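Local coordinates for protein polysialic acid O-acetyltransferase (Escherichia coli, PDB 3JQY) that catalyses the O-acetylation of capsular polysialic acid from acetyl-CoA, with high specificity for long sialic acid polymers, at residues Gln56-Glu67 with Val77-Ile88; Val121-Ile129 with Asn159-Ser167. One frame throughout, in Å; residues are numbered along the deposited sequence.

Contact 1 of 2, residues Gln56-Glu67 with Val77-Ile88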
loop_
_atom_site.group_PDB
_atom_site.type_symbol
_atom_site.label_atom_id
_atom_site.label_comp_id
_atom_site.label_asym_id
_atom_site.label_seq_id
_atom_site.Cartn_x
_atom_site.Cartn_y
_atom_site.Cartn_z
ATOM N N GLN B 56 23.467 -13.579 -4.497
ATOM C CA GLN B 56 23.136 -14.885 -5.032
ATOM C C GLN B 56 23.332 -14.842 -6.537
ATOM O O GLN B 56 22.664 -14.082 -7.228
ATOM C CB GLN B 56 21.680 -15.231 -4.703
ATOM C CG GLN B 56 21.189 -16.535 -5.303
ATOM C CD GLN B 56 21.666 -17.741 -4.533
ATOM O OE1 GLN B 56 21.493 -17.822 -3.314
ATOM N NE2 GLN B 56 22.267 -18.695 -5.238
ATOM N N PHE B 57 24.255 -15.650 -7.046
ATOM C CA PHE B 57 24.478 -15.748 -8.484
ATOM C C PHE B 57 23.803 -17.014 -8.998
ATOM O O PHE B 57 24.290 -18.119 -8.752
ATOM C CB PHE B 57 25.977 -15.840 -8.803
ATOM C CG PHE B 57 26.770 -14.586 -8.489
ATOM C CD1 PHE B 57 26.706 -13.481 -9.323
ATOM C CD2 PHE B 57 27.616 -14.541 -7.393
ATOM C CE1 PHE B 57 27.444 -12.344 -9.057
ATOM C CE2 PHE B 57 28.363 -13.407 -7.118
ATOM C CZ PHE B 57 28.279 -12.306 -7.954
ATOM N N ASN B 58 22.682 -16.855 -9.695
ATOM C CA ASN B 58 22.000 -17.983 -10.330
ATOM C C ASN B 58 22.174 -17.899 -11.843
ATOM O O ASN B 58 21.196 -17.881 -12.593
ATOM C CB ASN B 58 20.503 -17.982 -10.006
ATOM C CG ASN B 58 20.201 -18.361 -8.567
ATOM O OD1 ASN B 58 20.974 -19.057 -7.916
ATOM N ND2 ASN B 58 19.059 -17.901 -8.067
ATOM N N GLY B 59 23.424 -17.838 -12.280
ATOM C CA GLY B 59 23.747 -17.683 -13.685
ATOM C C GLY B 59 25.233 -17.426 -13.853
ATOM O O GLY B 59 25.990 -17.509 -12.895
ATOM N N ASN B 60 25.639 -17.099 -15.074
ATOM C CA ASN B 60 27.054 -16.950 -15.401
ATOM C C ASN B 60 27.440 -15.541 -15.829
ATOM O O ASN B 60 26.612 -14.784 -16.339
ATOM C CB ASN B 60 27.417 -17.920 -16.527
ATOM C CG ASN B 60 26.939 -19.333 -16.257
ATOM O OD1 ASN B 60 27.042 -19.830 -15.138
ATOM N ND2 ASN B 60 26.416 -19.991 -17.291
ATOM N N ASN B 61 28.713 -15.207 -15.637
ATOM C CA ASN B 61 29.283 -13.974 -16.170
ATOM C C ASN B 61 28.555 -12.729 -15.695
ATOM O O ASN B 61 28.369 -11.779 -16.460
ATOM C CB ASN B 61 29.319 -14.023 -17.697
ATOM C CG ASN B 61 30.144 -15.186 -18.210
ATOM O OD1 ASN B 61 29.800 -15.815 -19.211
ATOM N ND2 ASN B 61 31.228 -15.491 -17.509
ATOM N N ASN B 62 28.141 -12.749 -14.433
ATOM C CA ASN B 62 27.525 -11.585 -13.804
ATOM C C ASN B 62 28.569 -10.790 -13.044
ATOM O O ASN B 62 29.619 -11.316 -12.693
ATOM C CB ASN B 62 26.442 -12.034 -12.828
ATOM C CG ASN B 62 25.355 -12.839 -13.503
ATOM O OD1 ASN B 62 25.246 -14.049 -13.308
ATOM N ND2 ASN B 62 24.549 -12.172 -14.304
ATOM N N LYS B 63 28.280 -9.520 -12.787
ATOM C CA LYS B 63 29.177 -8.701 -11.983
ATOM C C LYS B 63 28.427 -7.806 -11.006
ATOM O O LYS B 63 27.490 -7.099 -11.388
ATOM C CB LYS B 63 30.094 -7.858 -12.868
ATOM C CG LYS B 63 31.263 -7.222 -12.095
ATOM C CD LYS B 63 32.256 -6.540 -13.032
ATOM C CE LYS B 63 33.440 -5.963 -12.268
ATOM N NZ LYS B 63 34.401 -5.284 -13.183
ATOM N N LEU B 64 28.845 -7.862 -9.745
ATOM C CA LEU B 64 28.370 -6.945 -8.712
ATOM C C LEU B 64 29.551 -6.115 -8.231
ATOM O O LEU B 64 30.573 -6.668 -7.819
ATOM C CB LEU B 64 27.774 -7.711 -7.534
ATOM C CG LEU B 64 27.454 -6.893 -6.277
ATOM C CD1 LEU B 64 26.445 -5.805 -6.594
ATOM C CD2 LEU B 64 26.949 -7.786 -5.152
ATOM N N ILE B 65 29.401 -4.797 -8.294
ATOM C CA ILE B 65 30.415 -3.866 -7.817
ATOM C C ILE B 65 29.792 -2.973 -6.758
ATOM O O ILE B 65 28.792 -2.298 -7.017
ATOM C CB ILE B 65 30.894 -2.933 -8.941
ATOM C CG1 ILE B 65 31.580 -3.725 -10.050
ATOM C CG2 ILE B 65 31.827 -1.843 -8.375
ATOM C CD1 ILE B 65 31.737 -2.932 -11.329
ATOM N N ILE B 66 30.367 -2.971 -5.563
ATOM C CA ILE B 66 29.918 -2.051 -4.526
ATOM C C ILE B 66 31.127 -1.258 -4.055
ATOM O O ILE B 66 32.122 -1.836 -3.625
ATOM C CB ILE B 66 29.304 -2.798 -3.327
ATOM C CG1 ILE B 66 28.176 -3.727 -3.786
ATOM C CG2 ILE B 66 28.809 -1.797 -2.275
ATOM C CD1 ILE B 66 27.480 -4.458 -2.658
ATOM N N GLU B 67 31.044 0.066 -4.135
ATOM C CA GLU B 67 32.217 0.903 -3.895
ATOM C C GLU B 67 32.484 1.174 -2.413
ATOM O O GLU B 67 31.698 0.788 -1.546
ATOM C CB GLU B 67 32.110 2.203 -4.698
ATOM C CG GLU B 67 31.965 1.948 -6.205
ATOM C CD GLU B 67 32.001 3.213 -7.038
ATOM O OE1 GLU B 67 32.032 4.318 -6.454
ATOM O OE2 GLU B 67 32.010 3.098 -8.289
ATOM N N VAL B 77 21.065 -9.076 -3.298
ATOM C CA VAL B 77 21.204 -8.913 -4.742
ATOM C C VAL B 77 21.162 -10.290 -5.382
ATOM O O VAL B 77 21.995 -11.141 -5.086
ATOM C CB VAL B 77 22.528 -8.222 -5.121
ATOM C CG1 VAL B 77 22.585 -7.998 -6.611
ATOM C CG2 VAL B 77 22.674 -6.898 -4.379
ATOM N N ILE B 78 20.165 -10.513 -6.233
ATOM C CA ILE B 78 20.012 -11.801 -6.890
ATOM C C ILE B 78 20.249 -11.648 -8.380
ATOM O O ILE B 78 19.659 -10.776 -9.023
ATOM C CB ILE B 78 18.616 -12.400 -6.653
ATOM C CG1 ILE B 78 18.363 -12.564 -5.156
ATOM C CG2 ILE B 78 18.488 -13.736 -7.387
ATOM C CD1 ILE B 78 16.967 -13.020 -4.817
ATOM N N PHE B 79 21.122 -12.490 -8.922
ATOM C CA PHE B 79 21.401 -12.506 -10.357
ATOM C C PHE B 79 20.735 -13.725 -10.985
ATOM O O PHE B 79 21.044 -14.860 -10.614
ATOM C CB PHE B 79 22.912 -12.567 -10.612
ATOM C CG PHE B 79 23.634 -11.294 -10.285
ATOM C CD1 PHE B 79 24.251 -11.128 -9.053
ATOM C CD2 PHE B 79 23.688 -10.261 -11.203
ATOM C CE1 PHE B 79 24.915 -9.953 -8.745
ATOM C CE2 PHE B 79 24.358 -9.079 -10.904
ATOM C CZ PHE B 79 24.969 -8.927 -9.677
ATOM N N ARG B 80 19.814 -13.492 -11.914
ATOM C CA ARG B 80 19.150 -14.587 -12.630
ATOM C C ARG B 80 19.609 -14.586 -14.081
ATOM O O ARG B 80 19.474 -13.592 -14.789
ATOM C CB ARG B 80 17.626 -14.448 -12.550
ATOM C CG ARG B 80 17.073 -14.403 -11.129
ATOM C CD ARG B 80 15.569 -14.636 -11.136
ATOM N NE ARG B 80 14.919 -14.199 -9.902
ATOM C CZ ARG B 80 14.942 -14.878 -8.761
ATOM N NH1 ARG B 80 15.596 -16.030 -8.682
ATOM N NH2 ARG B 80 14.318 -14.395 -7.696
ATOM N N GLY B 81 20.168 -15.698 -14.535
ATOM C CA GLY B 81 20.674 -15.734 -15.888
ATOM C C GLY B 81 22.036 -15.073 -15.971
ATOM O O GLY B 81 22.719 -14.914 -14.956
ATOM N N ASP B 82 22.412 -14.654 -17.176
ATOM C CA ASP B 82 23.799 -14.300 -17.473
ATOM C C ASP B 82 23.995 -12.838 -17.850
ATOM O O ASP B 82 23.055 -12.159 -18.273
ATOM C CB ASP B 82 24.315 -15.151 -18.644
ATOM C CG ASP B 82 24.052 -16.635 -18.463
ATOM O OD1 ASP B 82 23.901 -17.095 -17.313
ATOM O OD2 ASP B 82 24.001 -17.350 -19.488
ATOM N N ASN B 83 25.235 -12.373 -17.708
ATOM C CA ASN B 83 25.649 -11.081 -18.230
ATOM C C ASN B 83 24.923 -9.897 -17.601
ATOM O O ASN B 83 24.751 -8.858 -18.245
ATOM C CB ASN B 83 25.482 -11.052 -19.753
ATOM C CG ASN B 83 26.243 -12.172 -20.441
ATOM O OD1 ASN B 83 27.425 -12.380 -20.179
ATOM N ND2 ASN B 83 25.564 -12.898 -21.322
ATOM N N ASN B 84 24.484 -10.068 -16.358
ATOM C CA ASN B 84 23.919 -8.970 -15.576
ATOM C C ASN B 84 25.016 -8.153 -14.907
ATOM O O ASN B 84 26.124 -8.648 -14.699
ATOM C CB ASN B 84 22.989 -9.510 -14.481
ATOM C CG ASN B 84 21.820 -10.299 -15.039
ATOM O OD1 ASN B 84 20.885 -9.732 -15.591
ATOM N ND2 ASN B 84 21.858 -11.609 -14.866
ATOM N N TYR B 85 24.691 -6.914 -14.543
ATOM C CA TYR B 85 25.667 -5.969 -13.997
ATOM C C TYR B 85 24.951 -5.086 -12.988
ATOM O O TYR B 85 23.924 -4.487 -13.302
ATOM C CB TYR B 85 26.222 -5.104 -15.130
ATOM C CG TYR B 85 27.212 -4.024 -14.734
ATOM C CD1 TYR B 85 28.568 -4.305 -14.607
ATOM C CD2 TYR B 85 26.791 -2.715 -14.522
ATOM C CE1 TYR B 85 29.477 -3.311 -14.266
ATOM C CE2 TYR B 85 27.692 -1.716 -14.181
ATOM C CZ TYR B 85 29.028 -2.019 -14.053
ATOM O OH TYR B 85 29.909 -1.018 -13.711
ATOM N N VAL B 86 25.475 -5.036 -11.769
ATOM C CA VAL B 86 24.945 -4.149 -10.737
ATOM C C VAL B 86 26.113 -3.363 -10.146
ATOM O O VAL B 86 27.116 -3.947 -9.722
ATOM C CB VAL B 86 24.231 -4.935 -9.610
ATOM C CG1 VAL B 86 23.764 -3.996 -8.492
ATOM C CG2 VAL B 86 23.044 -5.724 -10.169
ATOM N N ARG B 87 25.990 -2.037 -10.134
ATOM C CA ARG B 87 27.037 -1.199 -9.571
ATOM C C ARG B 87 26.436 -0.197 -8.611
ATOM O O ARG B 87 25.526 0.562 -8.973
ATOM C CB ARG B 87 27.807 -0.449 -10.658
ATOM C CG ARG B 87 28.900 0.463 -10.107
ATOM C CD ARG B 87 29.609 1.231 -11.234
ATOM N NE ARG B 87 30.653 2.123 -10.718
ATOM C CZ ARG B 87 31.398 2.927 -11.473
ATOM N NH1 ARG B 87 31.221 2.961 -12.788
ATOM N NH2 ARG B 87 32.322 3.703 -10.913
ATOM N N ILE B 88 26.948 -0.201 -7.389
ATOM C CA ILE B 88 26.482 0.719 -6.367
ATOM C C ILE B 88 27.610 1.684 -6.022
ATOM O O ILE B 88 28.648 1.280 -5.506
ATOM C CB ILE B 88 26.007 -0.041 -5.124
ATOM C CG1 ILE B 88 24.887 -1.018 -5.505
ATOM C CG2 ILE B 88 25.539 0.929 -4.044
ATOM C CD1 ILE B 88 24.343 -1.824 -4.347
HETATM O O HOH W 1 28.359 -8.618 -16.595
HETATM O O HOH W 2 29.503 -10.582 -19.358
#
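Gln-56 to Asn-58 run parallel to Ile-78 to Arg-80, and after a turn Lys-63 to Ile-66 pair in the same sense with Tyr-85 to Ile-88. Along the strands the backbone N-H and C=O groups bond alternately across the gap: Phe-79 N gives to Gln-56 O at 2.8 Å and Ile-65 N to Val-86 O at 2.8 Å. At the turn a side chain takes over, Asp-82 OD1 accepting Asn-60 N (2.8 Å) from above its carboxylate plane. A water there donates to both Asn-61 O and Asn-84 O.

Aromatic packing fills the inside. The rings of Phe-57 and Phe-79 lie near parallel, planes 12° apart, yet slid so far that they barely overlap, with centroids 5.0 Å apart. CB of Asn-62 sits over a face of Phe-79, while Leu-64 CB meets that ring's edge at CZ (3.7 Å).

One salt bridge joins Arg-87, on strand 85-88, to Glu-67, just past strand 63-66. Fully extended, Arg-87 turns NE and NH2 side-on to Glu-67 OE2 (NH2 to OE2 2.7 Å), the oxygen lying in the guanidinium plane. A leucine in place of the arginine would probably leave OE2 without either donor. Stacked parallel coils with an apolar interior build a beta-helix, here the left-handed one of the hexapeptide-repeat transferases.

Contact 2 of 2, residues Val121-Ile129 with Asn159-Ser167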
loop_
_atom_site.group_PDB
_atom_site.type_symbol
_atom_site.label_atom_id
_atom_site.label_comp_id
_atom_site.label_asym_id
_atom_site.label_seq_id
_atom_site.Cartn_x
_atom_site.Cartn_y
_atom_site.Cartn_z
ATOM N N VAL B 121 12.905 -4.835 -10.002
ATOM C CA VAL B 121 12.520 -5.962 -10.852
ATOM C C VAL B 121 12.949 -5.658 -12.288
ATOM O O VAL B 121 12.621 -4.603 -12.814
ATOM C CB VAL B 121 10.987 -6.146 -10.847
ATOM C CG1 VAL B 121 10.590 -7.374 -11.659
ATOM C CG2 VAL B 121 10.459 -6.233 -9.422
ATOM N N THR B 122 13.662 -6.583 -12.927
ATOM C CA THR B 122 14.118 -6.361 -14.298
ATOM C C THR B 122 13.877 -7.572 -15.193
ATOM O O THR B 122 13.483 -8.639 -14.725
ATOM C CB THR B 122 15.634 -6.085 -14.344
ATOM O OG1 THR B 122 16.330 -7.203 -13.778
ATOM C CG2 THR B 122 15.990 -4.830 -13.563
ATOM N N ASP B 123 14.130 -7.391 -16.486
ATOM C CA ASP B 123 14.176 -8.498 -17.439
ATOM C C ASP B 123 14.827 -8.001 -18.719
ATOM O O ASP B 123 14.177 -7.352 -19.544
ATOM C CB ASP B 123 12.773 -9.040 -17.723
ATOM C CG ASP B 123 12.787 -10.255 -18.639
ATOM O OD1 ASP B 123 13.882 -10.694 -19.047
ATOM O OD2 ASP B 123 11.695 -10.776 -18.945
ATOM N N LYS B 124 16.120 -8.289 -18.862
ATOM C CA LYS B 124 16.914 -7.804 -19.990
ATOM C C LYS B 124 16.663 -6.322 -20.214
ATOM O O LYS B 124 16.356 -5.882 -21.325
ATOM C CB LYS B 124 16.608 -8.599 -21.264
ATOM C CG LYS B 124 17.580 -8.309 -22.408
ATOM C CD LYS B 124 17.452 -9.319 -23.547
ATOM C CE LYS B 124 18.539 -10.391 -23.485
ATOM N NZ LYS B 124 18.381 -11.353 -22.354
ATOM N N CYS B 125 16.787 -5.547 -19.144
ATOM C CA CYS B 125 16.601 -4.108 -19.240
ATOM C C CYS B 125 17.402 -3.394 -18.156
ATOM O O CYS B 125 18.154 -4.020 -17.414
ATOM C CB CYS B 125 15.116 -3.729 -19.176
ATOM S SG CYS B 125 14.314 -4.082 -17.603
ATOM N N ASN B 126 17.253 -2.080 -18.075
ATOM C CA ASN B 126 18.117 -1.298 -17.198
ATOM C C ASN B 126 17.314 -0.499 -16.199
ATOM O O ASN B 126 16.286 0.075 -16.543
ATOM C CB ASN B 126 18.985 -0.354 -18.026
ATOM C CG ASN B 126 19.799 -1.089 -19.077
ATOM O OD1 ASN B 126 19.949 -0.618 -20.206
ATOM N ND2 ASN B 126 20.314 -2.256 -18.713
ATOM N N VAL B 127 17.778 -0.475 -14.957
ATOM C CA VAL B 127 17.201 0.414 -13.965
ATOM C C VAL B 127 18.339 1.242 -13.396
ATOM O O VAL B 127 19.343 0.698 -12.953
ATOM C CB VAL B 127 16.475 -0.357 -12.849
ATOM C CG1 VAL B 127 16.059 0.596 -11.747
ATOM C CG2 VAL B 127 15.250 -1.086 -13.422
ATOM N N THR B 128 18.192 2.561 -13.447
ATOM C CA THR B 128 19.260 3.468 -13.053
ATOM C C THR B 128 18.730 4.512 -12.083
ATOM O O THR B 128 17.653 5.078 -12.294
ATOM C CB THR B 128 19.827 4.206 -14.276
ATOM O OG1 THR B 128 20.488 3.265 -15.133
ATOM C CG2 THR B 128 20.815 5.272 -13.838
ATOM N N ILE B 129 19.471 4.745 -11.007
ATOM C CA ILE B 129 19.170 5.848 -10.097
ATOM C C ILE B 129 20.383 6.759 -10.064
ATOM O O ILE B 129 21.503 6.295 -9.889
ATOM C CB ILE B 129 18.869 5.355 -8.660
ATOM C CG1 ILE B 129 17.724 4.335 -8.680
ATOM C CG2 ILE B 129 18.530 6.534 -7.747
ATOM C CD1 ILE B 129 17.245 3.930 -7.307
ATOM N N ASN B 159 3.849 -5.964 -23.948
ATOM C CA ASN B 159 4.312 -5.410 -22.675
ATOM C C ASN B 159 5.742 -5.829 -22.369
ATOM O O ASN B 159 6.050 -6.257 -21.252
ATOM C CB ASN B 159 3.393 -5.815 -21.516
ATOM C CG ASN B 159 3.500 -7.287 -21.175
ATOM O OD1 ASN B 159 3.812 -8.117 -22.034
ATOM N ND2 ASN B 159 3.249 -7.622 -19.912
ATOM N N TRP B 160 6.613 -5.723 -23.368
ATOM C CA TRP B 160 8.033 -5.983 -23.167
ATOM C C TRP B 160 8.583 -5.076 -22.062
ATOM O O TRP B 160 8.139 -3.941 -21.897
ATOM C CB TRP B 160 8.812 -5.753 -24.467
ATOM C CG TRP B 160 8.489 -6.741 -25.565
ATOM C CD1 TRP B 160 7.763 -6.502 -26.699
ATOM C CD2 TRP B 160 8.898 -8.114 -25.633
ATOM N NE1 TRP B 160 7.689 -7.645 -27.464
ATOM C CE2 TRP B 160 8.375 -8.647 -26.830
ATOM C CE3 TRP B 160 9.644 -8.946 -24.793
ATOM C CZ2 TRP B 160 8.583 -9.973 -27.210
ATOM C CZ3 TRP B 160 9.853 -10.263 -25.173
ATOM C CH2 TRP B 160 9.322 -10.763 -26.370
ATOM N N ALA B 161 9.549 -5.584 -21.303
ATOM C CA ALA B 161 10.206 -4.781 -20.276
ATOM C C ALA B 161 10.818 -3.532 -20.895
ATOM O O ALA B 161 11.272 -3.559 -22.047
ATOM C CB ALA B 161 11.273 -5.598 -19.561
ATOM N N LYS B 162 10.836 -2.446 -20.124
ATOM C CA LYS B 162 11.388 -1.166 -20.572
ATOM C C LYS B 162 12.134 -0.480 -19.422
ATOM O O LYS B 162 11.706 -0.556 -18.267
ATOM C CB LYS B 162 10.284 -0.257 -21.104
ATOM C CG LYS B 162 9.545 -0.834 -22.314
ATOM C CD LYS B 162 8.648 0.206 -22.973
ATOM C CE LYS B 162 7.975 -0.363 -24.218
ATOM N NZ LYS B 162 8.947 -1.065 -25.110
ATOM N N ASP B 163 13.238 0.186 -19.750
ATOM C CA ASP B 163 14.121 0.788 -18.746
ATOM C C ASP B 163 13.425 1.791 -17.824
ATOM O O ASP B 163 12.531 2.529 -18.238
ATOM C CB ASP B 163 15.289 1.527 -19.416
ATOM C CG ASP B 163 16.207 0.611 -20.208
ATOM O OD1 ASP B 163 16.053 -0.626 -20.166
ATOM O OD2 ASP B 163 17.103 1.151 -20.884
ATOM N N ILE B 164 13.881 1.843 -16.576
ATOM C CA ILE B 164 13.487 2.911 -15.666
ATOM C C ILE B 164 14.714 3.762 -15.376
ATOM O O ILE B 164 15.777 3.241 -15.062
ATOM C CB ILE B 164 12.916 2.357 -14.338
ATOM C CG1 ILE B 164 11.585 1.653 -14.605
ATOM C CG2 ILE B 164 12.713 3.483 -13.344
ATOM C CD1 ILE B 164 11.113 0.751 -13.487
ATOM N N ILE B 165 14.565 5.072 -15.496
ATOM C CA ILE B 165 15.693 5.983 -15.330
ATOM C C ILE B 165 15.317 7.102 -14.375
ATOM O O ILE B 165 14.538 7.990 -14.720
ATOM C CB ILE B 165 16.144 6.589 -16.681
ATOM C CG1 ILE B 165 16.423 5.483 -17.700
ATOM C CG2 ILE B 165 17.383 7.457 -16.490
ATOM C CD1 ILE B 165 17.458 4.474 -17.256
ATOM N N ILE B 166 15.844 7.033 -13.160
ATOM C CA ILE B 166 15.657 8.105 -12.197
ATOM C C ILE B 166 16.882 9.013 -12.243
ATOM O O ILE B 166 17.990 8.587 -11.950
ATOM C CB ILE B 166 15.441 7.548 -10.778
ATOM C CG1 ILE B 166 14.270 6.559 -10.780
ATOM C CG2 ILE B 166 15.220 8.685 -9.778
ATOM C CD1 ILE B 166 14.082 5.822 -9.484
ATOM N N SER B 167 16.675 10.264 -12.648
ATOM C CA SER B 167 17.786 11.202 -12.774
ATOM C C SER B 167 18.403 11.536 -11.422
ATOM O O SER B 167 17.868 11.180 -10.375
ATOM C CB SER B 167 17.332 12.487 -13.468
ATOM O OG SER B 167 16.977 12.234 -14.818
#
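Two coils of the left-handed beta-helix meet where Val-127 to Ile-129 pair in parallel with Ile-164 to Ile-166. Ile-164 N binds Asn-126 O, Thr-128 N binds Ile-164 O, and Ile-166 N closes the run on Thr-128 O at 2.8 Å.

Just before strand 164-166, Asp-163 reaches across to the start of strand 126-129. With CG anti to its own carbonyl carbon (chi1 -64°), its OD1 accepts the backbone N-H of Asn-126 (N to OD1 2.8 Å), well above the carboxylate plane. The carboxylate and the side-chain amide of Asn-126 run side by side, their planes 43° apart. OD1 also touches Cys-125 CB at 3.4 Å.

Cys-125 SG accepts a nearly straight bond from Asp-123 N (3.5 Å, 171° at the hydrogen), which ties the turn together, and packs against Ala-161 CB at 3.9 Å. That methyl also rests on Asp-123 O, 3.4 Å from CB.

On the face of Thr-128 and Ile-165, the isoleucine's CD1 lies against Thr-128 CB at 3.8 Å. Val-127, Ile-129, Ile-164 and Ile-166 point the other way, into the core, where Leu-141 and Ile-178 also pack. Aliphatic residues lining the inside of successive coils are characteristic of the hexapeptide-repeat acyltransferases.

In the fold
From the N terminus, contact 1 comes first: residues 56-67 and 77-88 belong to consecutive coils, so it closes after a gap of only nine residues. The chain then passes through strands 93-95, 97-101, 105-108 and 113-114 before contact 2 opens at residue 121. Its gap is longer, 29 residues, and includes Asp-145, Gly-146 and His-147, which by similarity bind acetyl-CoA. The two contacts are in series, neither nesting nor crossing. They do not touch, their nearest atoms being about 6 Å apart, but share one parallel sheet: strands 63-66 and 85-88 join strands 126-129 and 164-166 through strand 105-108. Contact 1 also pairs strands 53-58 and 71-80 of a second parallel sheet.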